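Local structure of glycosyl hydrolase, BNR repeat (Ralstonia eutropha, 3B7F) at residues Leu26-Lys31 and Ile385-Ser390; Trp131-Ser136 and Ala148-Val153; Arg274-Ile279 and Val295-Gly300; His286-Arg291 and Ala348-Pro353. The protein is probably a hydrolase of the BNR-repeat, sialidase-like kind, built as a seven-bladed beta-propeller. All blocks are in the same frame, centred on the assembly; numbering follows the deposited sequence.

Interaction 1: Leu26-Lys31 and Ile385-Ser390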
loop_
_atom_site.group_PDB
_atom_site.type_symbol
_atom_site.label_atom_id
_atom_site.label_comp_id
_atom_site.label_asym_id
_atom_site.label_seq_id
_atom_site.Cartn_x
_atom_site.Cartn_y
_atom_site.Cartn_z
ATOM N N LEU A 26 5.122 -6.468 -9.947
ATOM C CA LEU A 26 5.994 -5.312 -10.125
ATOM C C LEU A 26 6.650 -5.132 -8.779
ATOM O O LEU A 26 5.956 -4.764 -7.826
ATOM C CB LEU A 26 5.156 -4.082 -10.484
ATOM C CG LEU A 26 4.023 -4.247 -11.504
ATOM C CD1 LEU A 26 3.311 -2.858 -11.715
ATOM C CD2 LEU A 26 4.533 -4.833 -12.805
ATOM N N VAL A 27 7.974 -5.372 -8.710
ATOM C CA VAL A 27 8.701 -5.447 -7.476
ATOM C C VAL A 27 9.675 -4.286 -7.315
ATOM O O VAL A 27 10.651 -4.187 -8.067
ATOM C CB VAL A 27 9.513 -6.781 -7.393
ATOM C CG1 VAL A 27 10.192 -6.903 -6.032
ATOM C CG2 VAL A 27 8.625 -7.996 -7.689
ATOM N N ALA A 28 9.416 -3.444 -6.316
ATOM C CA ALA A 28 10.223 -2.274 -6.011
ATOM C C ALA A 28 11.175 -2.622 -4.893
ATOM O O ALA A 28 10.739 -3.129 -3.855
ATOM C CB ALA A 28 9.320 -1.096 -5.590
ATOM N N THR A 29 12.472 -2.384 -5.108
ATOM C CA THR A 29 13.476 -2.651 -4.088
ATOM C C THR A 29 14.385 -1.456 -3.926
ATOM O O THR A 29 14.421 -0.535 -4.758
ATOM C CB THR A 29 14.370 -3.897 -4.397
ATOM O OG1 THR A 29 15.459 -3.521 -5.240
ATOM C CG2 THR A 29 13.570 -5.042 -5.012
ATOM N N ILE A 30 15.145 -1.509 -2.841
ATOM C CA ILE A 30 16.106 -0.498 -2.492
ATOM C C ILE A 30 17.200 -0.273 -3.556
ATOM O O ILE A 30 17.812 0.803 -3.556
ATOM C CB ILE A 30 16.736 -0.836 -1.117
ATOM C CG1 ILE A 30 17.376 0.405 -0.470
ATOM C CG2 ILE A 30 17.715 -2.033 -1.272
ATOM C CD1 ILE A 30 17.679 0.242 1.052
ATOM N N LYS A 31 17.437 -1.259 -4.443
ATOM C CA LYS A 31 18.443 -1.138 -5.514
ATOM C C LYS A 31 17.944 -1.449 -6.918
ATOM O O LYS A 31 18.756 -1.770 -7.791
ATOM C CB LYS A 31 19.695 -2.005 -5.193
ATOM C CG LYS A 31 20.487 -1.545 -3.975
ATOM C CD LYS A 31 21.241 -0.233 -4.202
ATOM C CE LYS A 31 21.920 0.184 -2.919
ATOM N NZ LYS A 31 22.555 1.486 -3.089
ATOM N N ILE A 385 13.054 -5.546 -0.361
ATOM C CA ILE A 385 11.788 -5.241 -1.043
ATOM C C ILE A 385 10.873 -4.256 -0.272
ATOM O O ILE A 385 10.490 -4.488 0.890
ATOM C CB ILE A 385 11.002 -6.556 -1.393
ATOM C CG1 ILE A 385 11.840 -7.479 -2.302
ATOM C CG2 ILE A 385 9.664 -6.240 -2.047
ATOM C CD1 ILE A 385 11.386 -9.039 -2.316
ATOM N N TYR A 386 10.541 -3.161 -0.954
ATOM C CA TYR A 386 9.614 -2.111 -0.478
ATOM C C TYR A 386 8.158 -2.390 -0.906
ATOM O O TYR A 386 7.257 -2.288 -0.084
ATOM C CB TYR A 386 10.008 -0.701 -0.977
ATOM C CG TYR A 386 11.216 -0.083 -0.317
ATOM C CD1 TYR A 386 11.219 0.175 1.040
ATOM C CD2 TYR A 386 12.324 0.307 -1.038
ATOM C CE1 TYR A 386 12.320 0.757 1.673
ATOM C CE2 TYR A 386 13.437 0.908 -0.404
ATOM C CZ TYR A 386 13.427 1.114 0.952
ATOM O OH TYR A 386 14.482 1.705 1.639
ATOM N N ALA A 387 7.956 -2.807 -2.156
ATOM C CA ALA A 387 6.624 -3.006 -2.700
ATOM C C ALA A 387 6.527 -4.132 -3.711
ATOM O O ALA A 387 7.463 -4.384 -4.461
ATOM C CB ALA A 387 6.143 -1.704 -3.370
ATOM N N VAL A 388 5.355 -4.775 -3.731
ATOM C CA VAL A 388 5.021 -5.837 -4.672
ATOM C C VAL A 388 3.597 -5.506 -5.054
ATOM O O VAL A 388 2.782 -5.277 -4.182
ATOM C CB VAL A 388 5.127 -7.247 -4.090
ATOM C CG1 VAL A 388 4.780 -8.282 -5.157
ATOM C CG2 VAL A 388 6.534 -7.500 -3.516
ATOM N N GLN A 389 3.340 -5.440 -6.355
ATOM C CA GLN A 389 2.070 -5.072 -6.908
ATOM C C GLN A 389 1.694 -5.971 -8.091
ATOM O O GLN A 389 2.498 -6.198 -8.980
ATOM C CB GLN A 389 2.201 -3.632 -7.364
ATOM C CG GLN A 389 0.980 -2.985 -7.915
ATOM C CD GLN A 389 -0.086 -2.676 -6.878
ATOM O OE1 GLN A 389 0.182 -2.026 -5.874
ATOM N NE2 GLN A 389 -1.313 -3.094 -7.161
ATOM N N SER A 390 0.467 -6.472 -8.105
ATOM C CA SER A 390 -0.023 -7.244 -9.247
ATOM C C SER A 390 -0.328 -6.325 -10.449
ATOM O O SER A 390 -0.587 -5.120 -10.293
ATOM C CB SER A 390 -1.251 -8.064 -8.884
ATOM O OG SER A 390 -2.283 -7.253 -8.367
#

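Interaction 2: Trp131-Ser136 and Ala148-Val153. With EDO (1,2-ethanediol), chain Q.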
loop_
_atom_site.group_PDB
_atom_site.type_symbol
_atom_site.label_atom_id
_atom_site.label_comp_id
_atom_site.label_asym_id
_atom_site.label_seq_id
_atom_site.Cartn_x
_atom_site.Cartn_y
_atom_site.Cartn_z
ATOM N N TRP A 131 -3.643 10.907 -11.739
ATOM C CA TRP A 131 -3.035 10.109 -10.668
ATOM C C TRP A 131 -2.830 10.974 -9.442
ATOM O O TRP A 131 -2.811 12.207 -9.544
ATOM C CB TRP A 131 -1.642 9.612 -11.051
ATOM C CG TRP A 131 -1.580 8.573 -12.117
ATOM C CD1 TRP A 131 -1.789 8.757 -13.437
ATOM C CD2 TRP A 131 -1.215 7.194 -11.948
ATOM N NE1 TRP A 131 -1.628 7.570 -14.109
ATOM C CE2 TRP A 131 -1.278 6.593 -13.215
ATOM C CE3 TRP A 131 -0.864 6.402 -10.839
ATOM C CZ2 TRP A 131 -0.977 5.236 -13.417
ATOM C CZ3 TRP A 131 -0.582 5.056 -11.040
ATOM C CH2 TRP A 131 -0.644 4.492 -12.309
ATOM N N TYR A 132 -2.678 10.321 -8.290
ATOM C CA TYR A 132 -2.268 10.976 -7.048
ATOM C C TYR A 132 -0.947 10.371 -6.611
ATOM O O TYR A 132 -0.674 9.225 -6.892
ATOM C CB TYR A 132 -3.292 10.814 -5.930
ATOM C CG TYR A 132 -4.562 11.566 -6.191
ATOM C CD1 TYR A 132 -4.706 12.894 -5.794
ATOM C CD2 TYR A 132 -5.608 10.960 -6.863
ATOM C CE1 TYR A 132 -5.853 13.584 -6.056
ATOM C CE2 TYR A 132 -6.749 11.634 -7.127
ATOM C CZ TYR A 132 -6.883 12.945 -6.728
ATOM O OH TYR A 132 -8.069 13.588 -7.006
ATOM N N ALA A 133 -0.129 11.182 -5.956
ATOM C CA ALA A 133 1.135 10.777 -5.388
ATOM C C ALA A 133 1.189 11.223 -3.919
ATOM O O ALA A 133 0.769 12.338 -3.583
ATOM C CB ALA A 133 2.289 11.376 -6.150
ATOM N N GLY A 134 1.696 10.328 -3.067
ATOM C CA GLY A 134 1.935 10.591 -1.652
ATOM C C GLY A 134 3.441 10.600 -1.420
ATOM O O GLY A 134 4.133 9.704 -1.893
ATOM N N THR A 135 3.928 11.598 -0.678
ATOM C CA THR A 135 5.353 11.799 -0.410
ATOM C C THR A 135 5.784 11.643 1.053
ATOM O O THR A 135 4.954 11.531 1.947
ATOM C CB THR A 135 5.806 13.256 -0.844
ATOM O OG1 THR A 135 5.068 14.240 -0.100
ATOM C CG2 THR A 135 5.627 13.493 -2.363
ATOM N N SER A 136 7.109 11.637 1.247
ATOM C CA SER A 136 7.766 11.750 2.535
ATOM C C SER A 136 8.596 13.059 2.452
ATOM O O SER A 136 9.402 13.184 1.543
ATOM C CB SER A 136 8.703 10.591 2.823
ATOM O OG SER A 136 9.406 10.803 4.046
ATOM N N ALA A 148 3.421 12.760 -16.076
ATOM C CA ALA A 148 4.536 13.541 -16.621
ATOM C C ALA A 148 4.846 14.735 -15.719
ATOM O O ALA A 148 6.016 14.993 -15.423
ATOM C CB ALA A 148 4.253 13.991 -18.073
ATOM N N SER A 149 3.792 15.428 -15.277
ATOM C CA SER A 149 3.893 16.617 -14.431
ATOM C C SER A 149 2.964 16.475 -13.242
ATOM O O SER A 149 1.870 15.914 -13.354
ATOM C CB SER A 149 3.565 17.901 -15.213
ATOM O OG SER A 149 2.239 17.883 -15.695
ATOM N N TRP A 150 3.421 16.986 -12.107
ATOM C CA TRP A 150 2.722 16.902 -10.847
ATOM C C TRP A 150 2.605 18.272 -10.218
ATOM O O TRP A 150 3.540 19.065 -10.328
ATOM C CB TRP A 150 3.509 15.989 -9.914
ATOM C CG TRP A 150 3.563 14.563 -10.410
ATOM C CD1 TRP A 150 4.466 14.022 -11.290
ATOM C CD2 TRP A 150 2.668 13.514 -10.061
ATOM N NE1 TRP A 150 4.179 12.710 -11.507
ATOM C CE2 TRP A 150 3.068 12.371 -10.782
ATOM C CE3 TRP A 150 1.533 13.436 -9.234
ATOM C CZ2 TRP A 150 2.408 11.159 -10.678
ATOM C CZ3 TRP A 150 0.860 12.250 -9.148
ATOM C CH2 TRP A 150 1.304 11.117 -9.860
ATOM N N GLU A 151 1.461 18.545 -9.580
ATOM C CA GLU A 151 1.242 19.781 -8.840
ATOM C C GLU A 151 0.735 19.397 -7.434
ATOM O O GLU A 151 0.108 18.333 -7.271
ATOM C CB GLU A 151 0.211 20.670 -9.549
ATOM C CG GLU A 151 -1.243 20.179 -9.382
ATOM C CD GLU A 151 -2.259 20.823 -10.309
ATOM O OE1 GLU A 151 -1.982 21.925 -10.869
ATOM O OE2 GLU A 151 -3.345 20.189 -10.458
ATOM N N PRO A 152 0.999 20.241 -6.417
ATOM C CA PRO A 152 0.431 19.963 -5.099
ATOM C C PRO A 152 -1.104 19.983 -5.059
ATOM O O PRO A 152 -1.712 20.728 -5.817
ATOM C CB PRO A 152 0.948 21.115 -4.232
ATOM C CG PRO A 152 1.877 21.891 -5.027
ATOM C CD PRO A 152 1.843 21.447 -6.429
ATOM N N VAL A 153 -1.722 19.123 -4.245
ATOM C CA VAL A 153 -3.163 19.227 -3.996
ATOM C C VAL A 153 -3.171 20.210 -2.831
ATOM O O VAL A 153 -3.020 19.809 -1.671
ATOM C CB VAL A 153 -3.864 17.897 -3.666
ATOM C CG1 VAL A 153 -5.336 18.136 -3.252
ATOM C CG2 VAL A 153 -3.772 16.952 -4.854
HETATM C C1 EDO Q . -0.190 18.402 -13.911
HETATM O O1 EDO Q . -0.552 17.165 -14.548
HETATM C C2 EDO Q . -1.237 18.860 -12.912
HETATM O O2 EDO Q . -2.550 18.748 -13.480
#

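Interaction 3: Arg274-Ile279 and Val295-Gly300. With EDO (1,2-ethanediol), chain N; EDO (1,2-ethanediol), chain M.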
loop_
_atom_site.group_PDB
_atom_site.type_symbol
_atom_site.label_atom_id
_atom_site.label_comp_id
_atom_site.label_asym_id
_atom_site.label_seq_id
_atom_site.Cartn_x
_atom_site.Cartn_y
_atom_site.Cartn_z
ATOM N N ARG A 274 -3.848 -14.277 20.955
ATOM C CA ARG A 274 -3.083 -13.443 21.859
ATOM C C ARG A 274 -1.588 -13.488 21.557
ATOM O O ARG A 274 -0.924 -12.430 21.569
ATOM C CB ARG A 274 -3.286 -13.873 23.306
ATOM C CG ARG A 274 -2.758 -12.868 24.322
ATOM C CD ARG A 274 -2.130 -13.511 25.545
ATOM N NE ARG A 274 -0.926 -14.274 25.215
ATOM C CZ ARG A 274 0.248 -13.745 24.866
ATOM N NH1 ARG A 274 0.445 -12.425 24.813
ATOM N NH2 ARG A 274 1.254 -14.543 24.557
ATOM N N GLU A 275 -1.056 -14.677 21.282
ATOM C CA GLU A 275 0.412 -14.785 21.066
ATOM C C GLU A 275 0.876 -14.230 19.726
ATOM O O GLU A 275 2.038 -13.972 19.583
ATOM C CB GLU A 275 0.976 -16.212 21.271
ATOM C CG GLU A 275 0.722 -17.245 20.148
ATOM C CD GLU A 275 -0.702 -17.732 20.059
ATOM O OE1 GLU A 275 -1.618 -17.215 20.780
ATOM O OE2 GLU A 275 -0.896 -18.675 19.264
ATOM N N VAL A 276 -0.033 -14.072 18.770
ATOM C CA VAL A 276 0.284 -13.527 17.448
ATOM C C VAL A 276 0.055 -12.009 17.406
ATOM O O VAL A 276 0.889 -11.280 16.880
ATOM C CB VAL A 276 -0.510 -14.268 16.343
ATOM C CG1 VAL A 276 -0.249 -13.660 14.972
ATOM C CG2 VAL A 276 -0.143 -15.766 16.337
ATOM N N GLY A 277 -1.038 -11.528 18.007
ATOM C CA GLY A 277 -1.375 -10.120 17.974
ATOM C C GLY A 277 -1.925 -9.677 16.617
ATOM O O GLY A 277 -2.088 -10.490 15.693
ATOM N N ASP A 278 -2.212 -8.382 16.500
ATOM C CA ASP A 278 -2.789 -7.823 15.270
ATOM C C ASP A 278 -2.029 -6.615 14.767
ATOM O O ASP A 278 -2.595 -5.693 14.158
ATOM C CB ASP A 278 -4.287 -7.556 15.454
ATOM C CG ASP A 278 -4.582 -6.434 16.407
ATOM O OD1 ASP A 278 -3.728 -6.151 17.249
ATOM O OD2 ASP A 278 -5.640 -5.780 16.250
ATOM N N ILE A 279 -0.711 -6.651 14.984
ATOM C CA ILE A 279 0.189 -5.602 14.523
ATOM C C ILE A 279 0.873 -6.150 13.294
ATOM O O ILE A 279 1.087 -7.356 13.176
ATOM C CB ILE A 279 1.203 -5.151 15.607
ATOM C CG1 ILE A 279 0.477 -4.959 16.948
ATOM C CG2 ILE A 279 1.954 -3.878 15.147
ATOM C CD1 ILE A 279 -0.864 -4.253 16.836
ATOM N N VAL A 295 -3.493 -10.338 6.137
ATOM C CA VAL A 295 -2.507 -9.536 6.853
ATOM C C VAL A 295 -1.198 -10.363 7.035
ATOM O O VAL A 295 -1.179 -11.544 6.764
ATOM C CB VAL A 295 -3.035 -8.989 8.244
ATOM C CG1 VAL A 295 -4.196 -7.994 8.011
ATOM C CG2 VAL A 295 -3.435 -10.145 9.248
ATOM N N PHE A 296 -0.107 -9.700 7.417
ATOM C CA PHE A 296 1.169 -10.350 7.709
ATOM C C PHE A 296 1.655 -9.855 9.099
ATOM O O PHE A 296 2.386 -8.857 9.192
ATOM C CB PHE A 296 2.234 -10.088 6.661
ATOM C CG PHE A 296 3.448 -10.984 6.842
ATOM C CD1 PHE A 296 4.500 -10.629 7.698
ATOM C CD2 PHE A 296 3.499 -12.242 6.198
ATOM C CE1 PHE A 296 5.595 -11.496 7.868
ATOM C CE2 PHE A 296 4.575 -13.091 6.369
ATOM C CZ PHE A 296 5.629 -12.724 7.196
ATOM N N PRO A 297 1.249 -10.559 10.171
ATOM C CA PRO A 297 1.587 -10.118 11.497
ATOM C C PRO A 297 3.058 -10.104 11.890
ATOM O O PRO A 297 3.825 -10.992 11.511
ATOM C CB PRO A 297 0.818 -11.104 12.397
ATOM C CG PRO A 297 -0.273 -11.626 11.509
ATOM C CD PRO A 297 0.378 -11.751 10.218
HETATM N N MSE A 298 3.400 -9.074 12.658
HETATM C CA MSE A 298 4.727 -8.842 13.205
HETATM C C MSE A 298 4.565 -8.445 14.668
HETATM O O MSE A 298 3.458 -8.166 15.107
HETATM C CB MSE A 298 5.420 -7.768 12.384
HETATM C CG MSE A 298 5.798 -8.315 10.958
HETATM SE SE MSE A 298 6.867 -7.078 9.992
HETATM C CE MSE A 298 8.484 -7.352 10.994
ATOM N N ASP A 299 5.670 -8.428 15.402
ATOM C CA ASP A 299 5.715 -8.133 16.828
ATOM C C ASP A 299 5.743 -6.623 17.084
ATOM O O ASP A 299 6.735 -5.967 16.832
ATOM C CB ASP A 299 6.955 -8.815 17.394
ATOM C CG ASP A 299 7.043 -8.770 18.912
ATOM O OD1 ASP A 299 6.349 -7.967 19.557
ATOM O OD2 ASP A 299 7.840 -9.570 19.463
ATOM N N GLY A 300 4.644 -6.075 17.594
ATOM C CA GLY A 300 4.563 -4.657 17.916
ATOM C C GLY A 300 4.552 -4.424 19.411
ATOM O O GLY A 300 3.977 -3.442 19.847
HETATM C C1 EDO N . 5.372 -12.282 16.015
HETATM O O1 EDO N . 5.358 -13.195 14.913
HETATM C C2 EDO N . 3.949 -11.795 16.266
HETATM O O2 EDO N . 3.114 -12.172 15.169
HETATM C C1 EDO M . 3.578 -9.708 20.342
HETATM O O1 EDO M . 3.546 -10.394 19.098
HETATM C C2 EDO M . 2.234 -9.883 21.014
HETATM O O2 EDO M . 1.999 -11.281 21.114
HETATM O O HOH W 1 1.141 -8.712 16.232
#

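Interaction 4: His286-Arg291 and Ala348-Pro353. With EDO (1,2-ethanediol), chain H.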
loop_
_atom_site.group_PDB
_atom_site.type_symbol
_atom_site.label_atom_id
_atom_site.label_comp_id
_atom_site.label_asym_id
_atom_site.label_seq_id
_atom_site.Cartn_x
_atom_site.Cartn_y
_atom_site.Cartn_z
ATOM N N HIS A 286 -9.751 -9.299 -0.957
ATOM C CA HIS A 286 -10.140 -10.125 -2.098
ATOM C C HIS A 286 -10.962 -9.203 -3.025
ATOM O O HIS A 286 -11.868 -8.543 -2.575
ATOM C CB HIS A 286 -10.957 -11.306 -1.584
ATOM C CG HIS A 286 -11.333 -12.323 -2.616
ATOM N ND1 HIS A 286 -12.199 -12.060 -3.653
ATOM C CD2 HIS A 286 -11.028 -13.636 -2.713
ATOM C CE1 HIS A 286 -12.385 -13.156 -4.365
ATOM N NE2 HIS A 286 -11.702 -14.135 -3.803
ATOM N N GLN A 287 -10.602 -9.130 -4.303
ATOM C CA GLN A 287 -11.289 -8.272 -5.293
ATOM C C GLN A 287 -12.823 -8.319 -5.324
ATOM O O GLN A 287 -13.467 -7.289 -5.457
ATOM C CB GLN A 287 -10.812 -8.614 -6.702
ATOM C CG GLN A 287 -9.642 -7.796 -7.161
ATOM C CD GLN A 287 -10.038 -6.389 -7.512
ATOM O OE1 GLN A 287 -11.053 -6.169 -8.173
ATOM N NE2 GLN A 287 -9.239 -5.429 -7.075
ATOM N N ARG A 288 -13.359 -9.532 -5.232
ATOM C CA ARG A 288 -14.785 -9.799 -5.283
ATOM C C ARG A 288 -15.519 -9.979 -3.945
ATOM O O ARG A 288 -16.702 -9.683 -3.889
ATOM C CB ARG A 288 -15.022 -11.025 -6.154
ATOM C CG ARG A 288 -14.645 -10.747 -7.594
ATOM C CD ARG A 288 -14.864 -11.908 -8.472
ATOM N NE ARG A 288 -14.053 -13.076 -8.127
ATOM C CZ ARG A 288 -12.759 -13.225 -8.411
ATOM N NH1 ARG A 288 -12.073 -12.297 -9.058
ATOM N NH2 ARG A 288 -12.146 -14.354 -8.064
ATOM N N ASP A 289 -14.820 -10.387 -2.887
ATOM C CA ASP A 289 -15.397 -10.704 -1.588
ATOM C C ASP A 289 -14.969 -9.664 -0.542
ATOM O O ASP A 289 -13.814 -9.680 -0.103
ATOM C CB ASP A 289 -14.915 -12.102 -1.169
ATOM C CG ASP A 289 -15.543 -12.593 0.120
ATOM O OD1 ASP A 289 -16.457 -11.934 0.642
ATOM O OD2 ASP A 289 -15.126 -13.665 0.604
ATOM N N PRO A 290 -15.891 -8.755 -0.121
ATOM C CA PRO A 290 -15.496 -7.802 0.925
ATOM C C PRO A 290 -15.243 -8.393 2.311
ATOM O O PRO A 290 -14.792 -7.661 3.179
ATOM C CB PRO A 290 -16.659 -6.796 0.953
ATOM C CG PRO A 290 -17.791 -7.484 0.389
ATOM C CD PRO A 290 -17.259 -8.500 -0.584
ATOM N N ARG A 291 -15.535 -9.683 2.505
ATOM C CA ARG A 291 -15.304 -10.385 3.778
ATOM C C ARG A 291 -13.908 -11.010 3.894
ATOM O O ARG A 291 -13.508 -11.377 4.992
ATOM C CB ARG A 291 -16.386 -11.452 3.998
ATOM C CG ARG A 291 -17.774 -10.844 4.185
ATOM C CD ARG A 291 -18.966 -11.829 4.208
ATOM N NE ARG A 291 -19.019 -12.805 5.304
ATOM C CZ ARG A 291 -19.352 -12.558 6.582
ATOM N NH1 ARG A 291 -19.591 -11.327 7.029
ATOM N NH2 ARG A 291 -19.388 -13.565 7.456
ATOM N N ALA A 348 -2.510 -8.947 -4.275
ATOM C CA ALA A 348 -3.333 -10.062 -4.676
ATOM C C ALA A 348 -3.749 -9.851 -6.125
ATOM O O ALA A 348 -3.778 -8.723 -6.594
ATOM C CB ALA A 348 -4.556 -10.213 -3.711
ATOM N N ASP A 349 -3.972 -10.941 -6.851
ATOM C CA ASP A 349 -4.473 -10.870 -8.230
ATOM C C ASP A 349 -6.027 -10.964 -8.212
ATOM O O ASP A 349 -6.623 -11.023 -7.136
ATOM C CB ASP A 349 -3.786 -11.904 -9.130
ATOM C CG ASP A 349 -4.128 -13.342 -8.789
ATOM O OD1 ASP A 349 -5.298 -13.651 -8.485
ATOM O OD2 ASP A 349 -3.199 -14.183 -8.857
ATOM N N ALA A 350 -6.658 -10.959 -9.396
ATOM C CA ALA A 350 -8.114 -11.048 -9.540
ATOM C C ALA A 350 -8.518 -12.334 -10.257
ATOM O O ALA A 350 -9.583 -12.399 -10.854
ATOM C CB ALA A 350 -8.663 -9.802 -10.281
ATOM N N HIS A 351 -7.664 -13.365 -10.203
ATOM C CA HIS A 351 -7.985 -14.663 -10.798
ATOM C C HIS A 351 -8.933 -15.409 -9.887
ATOM O O HIS A 351 -9.246 -14.939 -8.795
ATOM C CB HIS A 351 -6.711 -15.481 -11.042
ATOM C CG HIS A 351 -5.942 -15.054 -12.247
ATOM N ND1 HIS A 351 -5.748 -13.728 -12.574
ATOM C CD2 HIS A 351 -5.268 -15.776 -13.171
ATOM C CE1 HIS A 351 -5.019 -13.655 -13.673
ATOM N NE2 HIS A 351 -4.703 -14.885 -14.047
ATOM N N ALA A 352 -9.407 -16.553 -10.361
ATOM C CA ALA A 352 -10.271 -17.449 -9.606
ATOM C C ALA A 352 -9.564 -18.800 -9.532
ATOM O O ALA A 352 -9.386 -19.443 -10.566
ATOM C CB ALA A 352 -11.630 -17.588 -10.276
ATOM N N PRO A 353 -9.071 -19.206 -8.339
ATOM C CA PRO A 353 -9.054 -18.534 -7.054
ATOM C C PRO A 353 -8.050 -17.395 -7.032
ATOM O O PRO A 353 -7.124 -17.369 -7.815
ATOM C CB PRO A 353 -8.615 -19.614 -6.074
ATOM C CG PRO A 353 -8.145 -20.691 -6.821
ATOM C CD PRO A 353 -8.432 -20.520 -8.262
HETATM C C1 EDO H . -14.105 -16.811 -1.358
HETATM O O1 EDO H . -14.544 -15.452 -1.522
HETATM C C2 EDO H . -12.768 -16.921 -0.605
HETATM O O2 EDO H . -12.745 -16.311 0.711
HETATM O O HOH W 2 -7.962 -9.858 -4.909
#

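Interaction 1: Leu26-Lys31 and Ile385-Ser390
The closing seam of the propeller runs between Leu26-Thr29 and Ile385-Gln389, strands from the two chain ends that lie antiparallel with axes 4.6 Å apart. Leu26 and Gln389 bond in both directions, and the bond from Leu26 N to Gln389 O (2.8 Å) lies in the carbonyl plane. Ala28 N donates to Ala387 O at 2.9 Å. The return bond is split by a classic beta bulge: Tyr386 N (2.9 Å) and Ala387 N (3.3 Å) both reach Ala28 O from the same face of its plane. The extra residue makes Thr29 pair with Ile385. This is the "velcro" closure of a beta-propeller, in which the C-terminal strand 385-391 is the innermost of a blade whose other three strands are N-terminal. Val27, Thr29, Ile385 and Val388 share one face; Val27 CG1 meets Ile385 CG2 at 4.1 Å, and Val27, Ile385 and Val388 also pack on Ile365 of the preceding blade. Leu26, Ala28, Ala387 and Gln389 point to the other face, against which strand 56-62 of the next blade lies. With CG beside its own backbone N (chi1 -73°), the Tyr386 ring runs past Ile30: CE2 lies 3.8 Å from Ile30 CB, and OH 3.6 Å from Ile30 CD1. His58 stacks on this ring. Thr29 OG1 accepts from Lys31 N in an ST turn and also bonds to Gly32 O.

Interaction 2: Trp131-Ser136 and Ala148-Val153
Ala133 and Trp150 face each other with CA atoms 8.4 Å apart and no hydrogen bond between their segments, because strand 139-143 runs between them in the sheet. The gap is bridged by the indole of Trp150, which reaches across with its six-membered ring leading, CG lying anti to the carbonyl carbon (chi1 -65°) and so directing the ring toward strand 131-136. Its CZ3 comes to 3.4 Å from Ala133 CB and its CH2 to 3.5 Å from Trp131 CB, both meeting the ring obliquely. The backbone of Tyr132 comes in at the ring edge, its C atom 3.6 Å from Trp150 CZ3 and near the ring plane. Trp150 ends an Asp box, the Ser-x-Asp-x-Gly-x-x-Trp signature of BNR repeats, at the turn between the third and outermost strands of the blade. In that turn Ser149 O accepts from Ser143 OG, Ser149 OG bonds to Asp145, and Trp150 NE1 makes a weak bond to Gly147 O. Leu71, from the neighbouring blade, packs on both Trp131 and Trp150. Tyr132 alternates to the other face of its strand, where its ring edge at CE1 meets Val153 CG2 at 4.1 Å; the two side chains cross at about a right angle. An ethanediol, probably from the crystallisation liquor, donates from O1 to Ser149 O.

Interaction 3: Arg274-Ile279 and Val295-Gly300
Ile279 lies against Met298 and Gly300, and its side chain starts with CB 3.8 Å from Met298 O and 4.1 Å from Gly300 N. From CB the CG2 methyl, set anti to the backbone N because CG1 takes chi1 -45°, ends 3.9 Å from Gly300 CA. CG1 and CD1 form the other branch, which meets no atom of 295-300 within 4.2 Å. Since Gly300 has no side chain, the methyl can settle directly on its backbone. The backbone of Ile279 adds the polar link: its O accepts from Met298 N at 2.9 Å in a nearly straight bond (170°), the donor tilted from the carbonyl plane, and Pro297 CA makes a CH...O contact with the same oxygen. Met298 is a selenomethionine. A water lies between the two segments; it accepts from Ile279 N and lies 2.7 Å from Val276 O and 2.6 Å from Met298 O, though more acceptors surround it than it has protons. Earlier in the loop Val276 CG1 rests obliquely on Pro297 CB at 3.8 Å. An ethanediol, probably from the crystallisation liquor, donates through O2 to Val276 O. Tyr316 of the third strand packs on both Val276 and Pro297, while Asp278 ties the loop back to the previous blade by a salt bridge to Arg267. Such packing is that of a propeller's blade-to-blade linker, here 274-279, folded against the end of the second strand of the blade it enters.

Interaction 4: His286-Arg291 and Ala348-Pro353
Arg288 and the backbone of Ala350 and His351 make the direct polar contacts. Arg288 NH2 donates to His351 O at 3.0 Å in an almost straight bond (173°) that lies in the guanidinium plane, and NH1 donates to Ala350 O at 3.1 Å with more bend (144°). Both donors stand above the carbonyl planes they address. The two bonds hold the guanidinium by two separate nitrogens and so limit its rotation. On one of its faces lies CE1 of His286, whose ND1 accepts from Arg288 N nearly in the ring plane. One water accepts from Gln287 N and donates to Asp349 O, its oxygen 2.8 Å from each. The apolar part is small: Gln287 CG touches Ala350 CB at 3.8 Å, the Gln287 chain bending at chi2 (-74°). Asx turns shape both segments: Asp289 OD1 accepts from Arg291 N, and Asp349 OD1 from His351 N, while Asp349 OD2 is bound by Tyr357 and in a salt bridge by Arg42. Both segments lie in the connection from the innermost to the second strand of their blades: 286-291 follows strand 282-285 and precedes strand 293-297, while 348-353 starts on the last residue of strand 346-348 and leads toward strand 356-359, so two adjacent blades are joined here.

From the N terminus, residues 26-31 open interaction 1, which is not closed until 385-390 near the C terminus; its long loop shuts the ring of blades, and the other three contacts nest inside it. Interaction 2 closes a short loop, with 11 residues between its segments, within the 116-152 blade, the second in sequence after the seam blade. Interactions 3 and 4 follow and cross: 274-279, 286-291, 295-300 and 348-353 come in alternating order, so the linker into the 282-328 blade and that blade's tie to the 346-379 blade are interlaced. Interaction 2 lies across the chain's centre from both. Interaction 4 touches the seam through Ser390 OG, probably hydrogen-bonded to Ala348 O.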